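Local coordinates for betaine aldehyde dehydrogenase (Staphylococcus aureus subsp. aureus COL, PDB 4QTO), which oxidises betaine aldehyde to the osmoprotectant glycine betaine, probably with NAD as the electron acceptor, as in other members of the aldehyde dehydrogenase family, at residues R101-K106 with E218-V223; H110-A115 with E128-M133; A115-L120 with P210-R215; M133-N138 with P183-S188. One frame throughout, in Å; residues are numbered along the deposited sequence. Where two conformers were deposited one is given.

Interaction 1. Residues R101-K106 with E218-V223; sequences RAIADK and ELMEEV
Lys106 NZ donates to Glu222 OE1 across 2.9 Å, a salt bridge between two helices. The ammonium comes in on the anti side of the carboxylate oxygen and nearly in its plane, 16° out of it. Lys106 runs straight as far as CE and then bends at its last torsion (chi4 -70°), which turns NZ toward Glu222. On the way its methylenes pass over Val223, with Lys106 CE 3.6 Å from Val223 CG2, and CD rests against the backbone carbonyl of Leu219.

Val223 is the hub of the greasy part. Both its methyls stand 3.9 Å from Ala102 CB, and CG2 also meets Ile103 CG1. Deeper in, Ile103 reaches out with CD1 to Met220 CG at 3.7 Å. Leu195 of helix 183-197 underlies both of these side chains, while Lys99 takes the carbonyl of Val223 in a hydrogen bond.

The helix axes approach to 9.4 Å, running at 133° to each other. Polarity is thus graded across the interface: Ile103 and Met220 are buried, Val223 and Ala102 lie nearer the surface, and the charged pair sits at the exposed side, where solvent would be expected to weaken its attraction while the lysine's aliphatic stem stays packed.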
loop_
_atom_site.group_PDB
_atom_site.type_symbol
_atom_site.label_atom_id
_atom_site.label_comp_id
_atom_site.label_asym_id
_atom_site.label_seq_id
_atom_site.Cartn_x
_atom_site.Cartn_y
_atom_site.Cartn_z
ATOM N N ARG A 101 -18.595 10.557 10.080
ATOM C CA ARG A 101 -19.269 11.331 9.038
ATOM C C ARG A 101 -20.388 12.180 9.645
ATOM O O ARG A 101 -20.584 13.324 9.237
ATOM C CB ARG A 101 -19.793 10.400 7.940
ATOM C CG ARG A 101 -20.254 11.115 6.703
ATOM C CD ARG A 101 -20.410 10.164 5.505
ATOM N NE ARG A 101 -19.196 9.430 5.115
ATOM C CZ ARG A 101 -18.953 8.128 5.319
ATOM N NH1 ARG A 101 -19.867 7.341 5.903
ATOM N NH2 ARG A 101 -17.795 7.594 4.876
ATOM N N ALA A 102 -21.100 11.635 10.635
ATOM C CA ALA A 102 -22.153 12.386 11.333
ATOM C C ALA A 102 -21.584 13.616 12.035
ATOM O O ALA A 102 -22.223 14.678 12.030
ATOM C CB ALA A 102 -22.900 11.484 12.289
ATOM N N ILE A 103 -20.399 13.506 12.631
ATOM C CA ILE A 103 -19.741 14.662 13.220
ATOM C C ILE A 103 -19.449 15.661 12.100
ATOM O O ILE A 103 -19.719 16.871 12.249
ATOM C CB ILE A 103 -18.431 14.327 13.964
ATOM C CG1 ILE A 103 -18.693 13.331 15.101
ATOM C CG2 ILE A 103 -17.778 15.607 14.476
ATOM C CD1 ILE A 103 -17.406 12.780 15.695
ATOM N N ALA A 104 -18.872 15.201 11.001
ATOM C CA ALA A 104 -18.583 16.109 9.886
ATOM C C ALA A 104 -19.826 16.918 9.468
ATOM O O ALA A 104 -19.756 18.145 9.267
ATOM C CB ALA A 104 -18.048 15.353 8.692
ATOM N N ASP A 105 -20.952 16.239 9.331
ATOM C CA ASP A 105 -22.177 16.897 8.905
ATOM C C ASP A 105 -22.658 17.951 9.942
ATOM O O ASP A 105 -23.151 19.001 9.566
ATOM C CB ASP A 105 -23.225 15.869 8.620
ATOM C CG ASP A 105 -22.913 15.048 7.357
ATOM O OD1 ASP A 105 -22.156 15.491 6.486
ATOM O OD2 ASP A 105 -23.513 13.977 7.239
ATOM N N LYS A 106 -22.462 17.676 11.228
ATOM C CA LYS A 106 -22.795 18.667 12.273
ATOM C C LYS A 106 -21.906 19.910 12.190
ATOM O O LYS A 106 -22.389 21.013 12.415
ATOM C CB LYS A 106 -22.737 18.015 13.647
ATOM C CG LYS A 106 -23.966 17.130 13.851
ATOM C CD LYS A 106 -23.912 16.388 15.150
ATOM C CE LYS A 106 -25.133 15.499 15.351
ATOM N NZ LYS A 106 -26.425 16.192 15.608
ATOM N N GLU A 218 -20.317 18.844 22.639
ATOM C CA GLU A 218 -21.806 18.802 22.624
ATOM C C GLU A 218 -22.278 18.095 21.344
ATOM O O GLU A 218 -23.163 17.238 21.391
ATOM C CB GLU A 218 -22.406 20.199 22.680
ATOM C CG GLU A 218 -22.127 20.957 23.981
ATOM C CD GLU A 218 -22.740 22.335 24.007
ATOM O OE1 GLU A 218 -23.123 22.860 22.917
ATOM O OE2 GLU A 218 -22.862 22.885 25.122
ATOM N N LEU A 219 -21.695 18.455 20.200
ATOM C CA LEU A 219 -22.099 17.841 18.925
ATOM C C LEU A 219 -21.780 16.342 18.855
ATOM O O LEU A 219 -22.573 15.549 18.339
ATOM C CB LEU A 219 -21.476 18.597 17.743
ATOM C CG LEU A 219 -21.853 20.069 17.629
ATOM C CD1 LEU A 219 -21.075 20.738 16.508
ATOM C CD2 LEU A 219 -23.355 20.245 17.409
ATOM N N MET A 220 -20.606 15.956 19.351
ATOM C CA MET A 220 -20.250 14.528 19.398
ATOM C C MET A 220 -21.210 13.737 20.284
ATOM O O MET A 220 -21.616 12.619 19.949
ATOM C CB MET A 220 -18.815 14.339 19.845
ATOM C CG MET A 220 -17.855 14.823 18.772
ATOM S SD MET A 220 -16.143 14.327 19.116
ATOM C CE MET A 220 -15.794 15.434 20.419
ATOM N N GLU A 221 -21.583 14.310 21.411
ATOM C CA GLU A 221 -22.576 13.655 22.275
ATOM C C GLU A 221 -23.906 13.421 21.546
ATOM O O GLU A 221 -24.535 12.382 21.723
ATOM C CB GLU A 221 -22.805 14.469 23.552
ATOM C CG GLU A 221 -23.871 13.854 24.469
ATOM C CD GLU A 221 -24.020 14.599 25.776
ATOM O OE1 GLU A 221 -24.060 15.850 25.743
ATOM O OE2 GLU A 221 -24.133 13.889 26.844
ATOM N N GLU A 222 -24.319 14.369 20.708
ATOM C CA GLU A 222 -25.545 14.232 19.916
ATOM C C GLU A 222 -25.473 13.051 18.939
ATOM O O GLU A 222 -26.475 12.405 18.676
ATOM C CB GLU A 222 -25.802 15.506 19.113
ATOM C CG GLU A 222 -26.127 16.735 19.925
ATOM C CD GLU A 222 -26.223 18.008 19.083
ATOM O OE1 GLU A 222 -26.123 17.945 17.843
ATOM O OE2 GLU A 222 -26.458 19.076 19.679
ATOM N N VAL A 223 -24.297 12.818 18.377
ATOM C CA VAL A 223 -24.075 11.672 17.483
ATOM C C VAL A 223 -24.182 10.376 18.256
ATOM O O VAL A 223 -24.821 9.414 17.808
ATOM C CB VAL A 223 -22.695 11.783 16.801
ATOM C CG1 VAL A 223 -22.380 10.518 16.040
ATOM C CG2 VAL A 223 -22.649 12.995 15.878
#

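Interaction 2. Residues H110-A115 with E128-M133; sequences HREALA and ESYADM
Tyr130 OH donates to Glu112 OE2 in the one hydrogen bond across segments 110-115 and 128-133; at 2.5 Å it is unusually short, and the exact value is doubtful. The oxygen sits at the edge of the ring and in its plane, although the carboxylate itself is turned 64° from the ring. Glu112 bends at chi2 (70°) to bring its end round to the phenol, and the same OE2 is also salt-bridged to Arg116.

At Arg111, Tyr130 CB lies over one face of the guanidinium, 3.5 Å from NH1. The guanidinium and ring planes are 5° apart but do not make a ring stack. Asp134 holds the NE of this arginine.

The apolar contacts centre on Ala115. Its CB meets Tyr130 CD1 at 3.5 Å, and Met133 CG packs behind it while Met133 SD touches Leu114 CB at 3.7 Å. Small residues bring the backbones close here: Ala115 CA and Ser129 CA are 4.8 Å apart, and Ser129 OG turns to Thr119.

With Arg116 salt-bridged to OE2 and the phenol as an added donor, Glu112 is probably held as a carboxylate.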
loop_
_atom_site.group_PDB
_atom_site.type_symbol
_atom_site.label_atom_id
_atom_site.label_comp_id
_atom_site.label_asym_id
_atom_site.label_seq_id
_atom_site.Cartn_x
_atom_site.Cartn_y
_atom_site.Cartn_z
ATOM N N HIS A 110 -23.538 23.649 11.578
ATOM C CA HIS A 110 -23.280 24.724 12.536
ATOM C C HIS A 110 -22.126 25.644 12.178
ATOM O O HIS A 110 -21.576 26.314 13.059
ATOM C CB HIS A 110 -23.063 24.120 13.931
ATOM C CG HIS A 110 -24.246 23.386 14.451
ATOM N ND1 HIS A 110 -25.368 24.038 14.919
ATOM C CD2 HIS A 110 -24.512 22.065 14.551
ATOM C CE1 HIS A 110 -26.272 23.141 15.282
ATOM N NE2 HIS A 110 -25.765 21.944 15.095
ATOM N N ARG A 111 -21.770 25.662 10.893
ATOM C CA ARG A 111 -20.629 26.414 10.402
ATOM C C ARG A 111 -20.613 27.862 10.856
ATOM O O ARG A 111 -19.592 28.366 11.314
ATOM C CB ARG A 111 -20.666 26.378 8.868
ATOM C CG ARG A 111 -19.561 27.109 8.163
ATOM C CD ARG A 111 -19.835 27.012 6.650
ATOM N NE ARG A 111 -18.755 27.524 5.833
ATOM C CZ ARG A 111 -18.677 28.757 5.345
ATOM N NH1 ARG A 111 -17.639 29.091 4.597
ATOM N NH2 ARG A 111 -19.621 29.659 5.598
ATOM N N GLU A 112 -21.744 28.535 10.725
ATOM C CA GLU A 112 -21.813 29.955 11.080
ATOM C C GLU A 112 -21.538 30.224 12.556
ATOM O O GLU A 112 -20.695 31.059 12.905
ATOM C CB GLU A 112 -23.161 30.556 10.649
ATOM C CG GLU A 112 -23.232 32.073 10.807
ATOM C CD GLU A 112 -22.352 32.828 9.816
ATOM O OE1 GLU A 112 -22.282 32.432 8.619
ATOM O OE2 GLU A 112 -21.749 33.845 10.234
ATOM N N ALA A 113 -22.264 29.535 13.432
ATOM C CA ALA A 113 -22.079 29.705 14.861
ATOM C C ALA A 113 -20.685 29.315 15.319
ATOM O O ALA A 113 -20.076 29.989 16.154
ATOM C CB ALA A 113 -23.130 28.910 15.637
ATOM N N LEU A 114 -20.165 28.218 14.779
ATOM C CA LEU A 114 -18.822 27.792 15.150
ATOM C C LEU A 114 -17.770 28.827 14.724
ATOM O O LEU A 114 -16.832 29.084 15.483
ATOM C CB LEU A 114 -18.493 26.433 14.546
ATOM C CG LEU A 114 -19.166 25.205 15.188
ATOM C CD1 LEU A 114 -19.047 23.960 14.325
ATOM C CD2 LEU A 114 -18.590 24.950 16.564
ATOM N N ALA A 115 -17.901 29.340 13.509
ATOM C CA ALA A 115 -16.950 30.340 13.003
ATOM C C ALA A 115 -16.981 31.584 13.880
ATOM O O ALA A 115 -15.927 32.142 14.265
ATOM C CB ALA A 115 -17.256 30.684 11.576
ATOM N N GLU A 128 -11.457 34.040 8.031
ATOM C CA GLU A 128 -10.489 32.989 8.362
ATOM C C GLU A 128 -11.205 31.862 9.097
ATOM O O GLU A 128 -10.961 30.672 8.848
ATOM C CB GLU A 128 -9.343 33.506 9.234
ATOM C CG GLU A 128 -8.329 34.305 8.458
ATOM C CD GLU A 128 -7.386 35.072 9.370
ATOM O OE1 GLU A 128 -7.760 36.179 9.779
ATOM O OE2 GLU A 128 -6.344 34.516 9.787
ATOM N N SER A 129 -12.072 32.232 10.032
ATOM C CA SER A 129 -12.819 31.220 10.776
ATOM C C SER A 129 -13.751 30.381 9.895
ATOM O O SER A 129 -13.844 29.174 10.126
ATOM C CB SER A 129 -13.571 31.819 11.957
ATOM O OG SER A 129 -12.655 32.316 12.941
ATOM N N TYR A 130 -14.398 30.991 8.896
ATOM C CA TYR A 130 -15.239 30.230 7.966
ATOM C C TYR A 130 -14.368 29.218 7.224
ATOM O O TYR A 130 -14.749 28.048 7.045
ATOM C CB TYR A 130 -15.928 31.108 6.926
ATOM C CG TYR A 130 -17.032 32.017 7.406
ATOM C CD1 TYR A 130 -17.991 31.567 8.252
ATOM C CD2 TYR A 130 -17.144 33.304 6.896
ATOM C CE1 TYR A 130 -19.038 32.423 8.665
ATOM C CE2 TYR A 130 -18.169 34.148 7.279
ATOM C CZ TYR A 130 -19.102 33.703 8.168
ATOM O OH TYR A 130 -20.118 34.575 8.522
ATOM N N ALA A 131 -13.196 29.655 6.769
ATOM C CA ALA A 131 -12.266 28.732 6.067
ATOM C C ALA A 131 -11.886 27.552 6.961
ATOM O O ALA A 131 -11.830 26.397 6.492
ATOM C CB ALA A 131 -11.020 29.489 5.596
ATOM N N ASP A 132 -11.605 27.806 8.241
ATOM C CA ASP A 132 -11.305 26.744 9.193
ATOM C C ASP A 132 -12.454 25.778 9.270
ATOM O O ASP A 132 -12.248 24.554 9.280
ATOM C CB ASP A 132 -11.155 27.227 10.657
ATOM C CG ASP A 132 -9.831 27.798 11.015
ATOM O OD1 ASP A 132 -8.918 27.961 10.159
ATOM O OD2 ASP A 132 -9.742 28.124 12.255
ATOM N N MET A 133 -13.690 26.283 9.337
ATOM C CA MET A 133 -14.835 25.373 9.500
ATOM C C MET A 133 -15.036 24.492 8.275
ATOM O O MET A 133 -15.425 23.321 8.402
ATOM C CB MET A 133 -16.140 26.107 9.856
ATOM C CG MET A 133 -16.024 26.888 11.159
ATOM S SD MET A 133 -15.452 25.896 12.553
ATOM C CE MET A 133 -14.481 27.070 13.474
#

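Interaction 3. Residues A115-L120 with P210-R215; sequences ARLETL and PLTTIR
Helices 115-120 and 211-215 run roughly antiparallel, 149° between their directions and 9.5 Å between axes, and their backbones come nearest where Glu118 CA stands 6.2 Å from Thr212 CA. Those two residues also make the polar contact. Thr212 OG1 donates to Glu118 OE1 at 2.8 Å, coming from above the carboxylate plane, 37° out of it. The hydroxyl gets there with chi1 at 54°, tucked between backbone N and carbonyl carbon, which sets the methyl CG2 beside the carboxylate end of Glu118 and against Leu117 CG.

A water gives OE1 its second donor: it donates to Glu118 OE1 at 2.8 Å and accepts from Thr212 N at 2.9 Å, so an amide in the first turn of helix 211-223 is linked to the buried acid. The other oxygen, OE2, receives the amide of Leu184, near the start of helix 183-197. Set near two helix N-termini, the carboxylate would be expected to be stabilised in its charged form.

Beside this, Leu117 crosses Leu211 at about a right angle. In the conformer described, Leu117 CD1 meets Leu211 CD1 at 3.6 Å and CD2 rests on the carbonyl oxygen of Leu211; a second conformer was modelled, so these contacts are less certain. Ile61 of strand 59-65 closes over Leu211. Arg215 contributes its CB to Leu117 while its guanidinium goes off to Glu218.

Helix 211-223 connects the parallel neighbours 200-204 and 230-232, a beta-alpha-beta crossover of the Rossmann-type domain, and this contact packs helix 111-122 onto the outside of that crossover.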
loop_
_atom_site.group_PDB
_atom_site.type_symbol
_atom_site.label_atom_id
_atom_site.label_comp_id
_atom_site.label_asym_id
_atom_site.label_seq_id
_atom_site.Cartn_x
_atom_site.Cartn_y
_atom_site.Cartn_z
ATOM N N ALA A 115 -17.901 29.340 13.509
ATOM C CA ALA A 115 -16.950 30.340 13.003
ATOM C C ALA A 115 -16.981 31.584 13.880
ATOM O O ALA A 115 -15.927 32.142 14.265
ATOM C CB ALA A 115 -17.256 30.684 11.576
ATOM N N ARG A 116 -18.183 32.017 14.248
ATOM C CA ARG A 116 -18.317 33.176 15.114
ATOM C C ARG A 116 -17.701 32.945 16.498
ATOM O O ARG A 116 -17.013 33.810 17.037
ATOM C CB ARG A 116 -19.792 33.627 15.213
ATOM C CG ARG A 116 -20.313 34.136 13.896
ATOM C CD ARG A 116 -21.767 34.594 13.947
ATOM N NE ARG A 116 -22.118 35.165 12.651
ATOM C CZ ARG A 116 -21.861 36.425 12.277
ATOM N NH1 ARG A 116 -22.212 36.833 11.060
ATOM N NH2 ARG A 116 -21.268 37.292 13.103
ATOM N N LEU A 117 -17.934 31.773 17.068
ATOM C CA LEU A 117 -17.376 31.431 18.360
ATOM C C LEU A 117 -15.836 31.404 18.300
ATOM O O LEU A 117 -15.160 31.863 19.228
ATOM C CB LEU A 117 -17.935 30.069 18.778
ATOM C CG LEU A 117 -17.654 29.651 20.209
ATOM C CD1 LEU A 117 -18.154 30.736 21.145
ATOM C CD2 LEU A 117 -18.278 28.305 20.508
ATOM N N GLU A 118 -15.277 30.894 17.197
ATOM C CA GLU A 118 -13.831 30.808 17.052
ATOM C C GLU A 118 -13.216 32.214 16.944
ATOM O O GLU A 118 -12.186 32.495 17.564
ATOM C CB GLU A 118 -13.435 29.933 15.855
ATOM C CG GLU A 118 -12.016 29.367 15.908
ATOM C CD GLU A 118 -11.870 28.214 16.910
ATOM O OE1 GLU A 118 -12.152 28.391 18.105
ATOM O OE2 GLU A 118 -11.411 27.122 16.542
ATOM N N THR A 119 -13.873 33.113 16.211
ATOM C CA THR A 119 -13.387 34.484 16.090
ATOM C C THR A 119 -13.517 35.206 17.419
ATOM O O THR A 119 -12.616 35.993 17.803
ATOM C CB THR A 119 -14.142 35.210 14.959
ATOM O OG1 THR A 119 -13.546 34.815 13.729
ATOM C CG2 THR A 119 -14.072 36.710 15.075
ATOM N N LEU A 120 -14.602 34.940 18.153
ATOM C CA LEU A 120 -14.774 35.593 19.453
ATOM C C LEU A 120 -13.662 35.181 20.422
ATOM O O LEU A 120 -13.116 36.016 21.142
ATOM C CB LEU A 120 -16.131 35.224 20.067
ATOM C CG LEU A 120 -16.492 35.931 21.372
ATOM C CD1 LEU A 120 -16.769 37.390 21.111
ATOM C CD2 LEU A 120 -17.710 35.264 21.994
ATOM N N PRO A 210 -11.273 27.572 25.138
ATOM C CA PRO A 210 -12.000 26.303 25.169
ATOM C C PRO A 210 -13.345 26.287 24.441
ATOM O O PRO A 210 -13.970 25.227 24.364
ATOM C CB PRO A 210 -12.303 26.167 26.662
ATOM C CG PRO A 210 -12.556 27.574 27.078
ATOM C CD PRO A 210 -11.549 28.401 26.324
ATOM N N LEU A 211 -13.788 27.416 23.897
ATOM C CA LEU A 211 -15.197 27.523 23.468
ATOM C C LEU A 211 -15.648 26.572 22.359
ATOM O O LEU A 211 -16.636 25.839 22.533
ATOM C CB LEU A 211 -15.562 28.953 23.115
ATOM C CG LEU A 211 -15.291 29.963 24.221
ATOM C CD1 LEU A 211 -15.711 31.353 23.753
ATOM C CD2 LEU A 211 -15.983 29.624 25.517
ATOM N N THR A 212 -14.956 26.571 21.228
ATOM C CA THR A 212 -15.382 25.684 20.153
ATOM C C THR A 212 -15.155 24.205 20.501
ATOM O O THR A 212 -15.827 23.328 19.946
ATOM C CB THR A 212 -14.702 26.028 18.823
ATOM O OG1 THR A 212 -13.285 26.028 19.035
ATOM C CG2 THR A 212 -15.201 27.341 18.268
ATOM N N THR A 213 -14.211 23.908 21.397
ATOM C CA THR A 213 -13.956 22.519 21.805
ATOM C C THR A 213 -15.132 21.996 22.667
ATOM O O THR A 213 -15.600 20.866 22.516
ATOM C CB THR A 213 -12.577 22.354 22.460
ATOM O OG1 THR A 213 -11.556 22.849 21.563
ATOM C CG2 THR A 213 -12.300 20.900 22.781
ATOM N N ILE A 214 -15.604 22.834 23.578
ATOM C CA ILE A 214 -16.797 22.494 24.341
ATOM C C ILE A 214 -17.932 22.248 23.340
ATOM O O ILE A 214 -18.660 21.254 23.445
ATOM C CB ILE A 214 -17.171 23.642 25.309
ATOM C CG1 ILE A 214 -16.142 23.759 26.439
ATOM C CG2 ILE A 214 -18.560 23.393 25.896
ATOM C CD1 ILE A 214 -16.287 25.034 27.254
ATOM N N ARG A 215 -18.091 23.138 22.348
ATOM C CA ARG A 215 -19.207 22.973 21.383
ATOM C C ARG A 215 -19.094 21.675 20.613
ATOM O O ARG A 215 -20.112 20.975 20.444
ATOM C CB ARG A 215 -19.306 24.176 20.438
ATOM C CG ARG A 215 -20.505 24.144 19.518
ATOM C CD ARG A 215 -21.809 24.271 20.286
ATOM N NE ARG A 215 -22.956 24.259 19.349
ATOM C CZ ARG A 215 -23.937 23.369 19.349
ATOM N NH1 ARG A 215 -24.051 22.443 20.304
ATOM N NH2 ARG A 215 -24.877 23.445 18.414
HETATM O O HOH W 1 -12.629 28.221 20.843
#

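Interaction 4. Residues M133-N138 with P183-S188; sequences MDDIHN and PLLQAS
Ile136 lays its CD1 over the first turn of helix 183-197, 3.6 Å from the backbone N of Leu185 and 3.7 Å from Leu184 CG. Its CG1 sits beside the backbone N (chi1 -67°), which sends that branch out between the two leucines, while CG2 reaches the next turn and meets Ser188 CB at 3.8 Å. Leu185 wraps the other flank, bringing CD1 against Ile136 CG1.

Toward the start of segment 133-138, the sulfur of Met133 touches Leu184 CD2 at 3.9 Å, the two chains crossing at about a right angle. On the Leu185 side, Asp135, in one of its two modelled conformers, lays OD2 against the CD1 methyl of Leu185; Tyr474 touches both residues. The helices run nearly parallel, 11° apart, with 9.5 Å between axes.

Ser188 spends its hydroxyl within its own helix: OG donates to Leu185 O at 2.7 Å, one turn back, with an angle of 129° at the carbonyl oxygen. What faces Ile136 is therefore largely hydrocarbon. The union of these helices rests on fitted apolar surfaces, and the serine satisfies its polar group locally instead of asking a partner of the opposite helix.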
loop_
_atom_site.group_PDB
_atom_site.type_symbol
_atom_site.label_atom_id
_atom_site.label_comp_id
_atom_site.label_asym_id
_atom_site.label_seq_id
_atom_site.Cartn_x
_atom_site.Cartn_y
_atom_site.Cartn_z
ATOM N N MET A 133 -13.690 26.283 9.337
ATOM C CA MET A 133 -14.835 25.373 9.500
ATOM C C MET A 133 -15.036 24.492 8.275
ATOM O O MET A 133 -15.425 23.321 8.402
ATOM C CB MET A 133 -16.140 26.107 9.856
ATOM C CG MET A 133 -16.024 26.888 11.159
ATOM S SD MET A 133 -15.452 25.896 12.553
ATOM C CE MET A 133 -14.481 27.070 13.474
ATOM N N ASP A 134 -14.747 25.029 7.102
ATOM C CA ASP A 134 -14.826 24.237 5.877
ATOM C C ASP A 134 -13.755 23.150 5.933
ATOM O O ASP A 134 -13.994 21.986 5.571
ATOM C CB ASP A 134 -14.657 25.116 4.640
ATOM C CG ASP A 134 -15.837 26.033 4.410
ATOM O OD1 ASP A 134 -16.938 25.748 4.908
ATOM O OD2 ASP A 134 -15.648 27.067 3.721
ATOM N N ASP A 135 -12.570 23.516 6.384
ATOM C CA ASP A 135 -11.515 22.541 6.499
ATOM C C ASP A 135 -11.828 21.441 7.537
ATOM O O ASP A 135 -11.559 20.253 7.324
ATOM C CB ASP A 135 -10.240 23.266 6.837
ATOM C CG ASP A 135 -9.069 22.496 6.469
ATOM O OD1 ASP A 135 -9.129 21.803 5.411
ATOM O OD2 ASP A 135 -8.082 22.619 7.208
ATOM N N ILE A 136 -12.382 21.838 8.681
ATOM C CA ILE A 136 -12.744 20.912 9.737
ATOM C C ILE A 136 -13.771 19.882 9.247
ATOM O O ILE A 136 -13.643 18.697 9.504
ATOM C CB ILE A 136 -13.215 21.652 10.994
ATOM C CG1 ILE A 136 -12.014 22.410 11.586
ATOM C CG2 ILE A 136 -13.818 20.714 12.007
ATOM C CD1 ILE A 136 -12.408 23.554 12.469
ATOM N N HIS A 137 -14.775 20.347 8.507
ATOM C CA HIS A 137 -15.720 19.426 7.901
ATOM C C HIS A 137 -14.971 18.400 7.029
ATOM O O HIS A 137 -15.243 17.182 7.102
ATOM C CB HIS A 137 -16.730 20.194 7.020
ATOM C CG HIS A 137 -17.606 19.305 6.189
ATOM N ND1 HIS A 137 -18.667 18.613 6.711
ATOM C CD2 HIS A 137 -17.548 18.975 4.877
ATOM C CE1 HIS A 137 -19.256 17.918 5.746
ATOM N NE2 HIS A 137 -18.620 18.154 4.615
ATOM N N ASN A 138 -14.041 18.879 6.201
ATOM C CA ASN A 138 -13.280 18.000 5.331
ATOM C C ASN A 138 -12.337 17.048 6.068
ATOM O O ASN A 138 -12.125 15.934 5.613
ATOM C CB ASN A 138 -12.566 18.777 4.258
ATOM C CG ASN A 138 -13.532 19.306 3.212
ATOM O OD1 ASN A 138 -14.558 18.635 2.917
ATOM N ND2 ASN A 138 -13.207 20.437 2.605
ATOM N N PRO A 183 -8.030 26.366 17.677
ATOM C CA PRO A 183 -8.490 25.333 18.606
ATOM C C PRO A 183 -9.287 24.196 18.008
ATOM O O PRO A 183 -8.943 23.029 18.219
ATOM C CB PRO A 183 -9.339 26.112 19.628
ATOM C CG PRO A 183 -8.863 27.496 19.534
ATOM C CD PRO A 183 -8.399 27.712 18.124
ATOM N N LEU A 184 -10.338 24.513 17.283
ATOM C CA LEU A 184 -11.141 23.448 16.747
ATOM C C LEU A 184 -10.443 22.721 15.609
ATOM O O LEU A 184 -10.615 21.502 15.456
ATOM C CB LEU A 184 -12.528 23.961 16.347
ATOM C CG LEU A 184 -13.504 22.857 15.966
ATOM C CD1 LEU A 184 -13.672 21.824 17.062
ATOM C CD2 LEU A 184 -14.831 23.454 15.546
ATOM N N LEU A 185 -9.692 23.428 14.786
ATOM C CA LEU A 185 -8.995 22.781 13.691
ATOM C C LEU A 185 -8.027 21.737 14.241
ATOM O O LEU A 185 -8.029 20.576 13.803
ATOM C CB LEU A 185 -8.235 23.793 12.858
ATOM C CG LEU A 185 -7.429 23.236 11.700
ATOM C CD1 LEU A 185 -8.366 22.631 10.641
ATOM C CD2 LEU A 185 -6.563 24.358 11.117
ATOM N N GLN A 186 -7.212 22.121 15.228
ATOM C CA GLN A 186 -6.237 21.182 15.775
ATOM C C GLN A 186 -6.934 20.059 16.532
ATOM O O GLN A 186 -6.463 18.928 16.507
ATOM C CB GLN A 186 -5.216 21.921 16.643
ATOM C CG GLN A 186 -4.389 22.912 15.854
ATOM C CD GLN A 186 -3.641 22.296 14.684
ATOM O OE1 GLN A 186 -2.773 21.431 14.852
ATOM N NE2 GLN A 186 -3.921 22.795 13.487
ATOM N N ALA A 187 -8.062 20.351 17.165
ATOM C CA ALA A 187 -8.839 19.315 17.834
ATOM C C ALA A 187 -9.305 18.267 16.802
ATOM O O ALA A 187 -9.208 17.059 17.045
ATOM C CB ALA A 187 -10.032 19.890 18.542
ATOM N N SER A 188 -9.822 18.740 15.662
ATOM C CA SER A 188 -10.329 17.819 14.620
ATOM C C SER A 188 -9.242 16.878 14.118
ATOM O O SER A 188 -9.485 15.710 13.807
ATOM C CB SER A 188 -10.985 18.541 13.440
ATOM O OG SER A 188 -10.055 19.202 12.568
#

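Overall arrangement
All four contacts tie together five helices of the Rossmann-type domain. Interactions 2 and 3 share Ala115, and 2 and 4 share Met133; both pairs have centres 9 Å apart. The acid of interaction 3 reaches interaction 4, Glu118 OE2 to Leu184 N at 2.9 Å, and Arg111 NE of interaction 2 bridges to Asp134 OD1 of interaction 4 at 2.7 Å. Interaction 1, its centre about 13 Å from that of interaction 4, joins it through Ala104 O and His137 ND1, and both touch the second subunit. The side chain of Leu185 lies about 5 Å from a bound triethylene glycol, probably from the crystallisation liquor, which may mark a pocket, possibly that of the modified active-site Cys313.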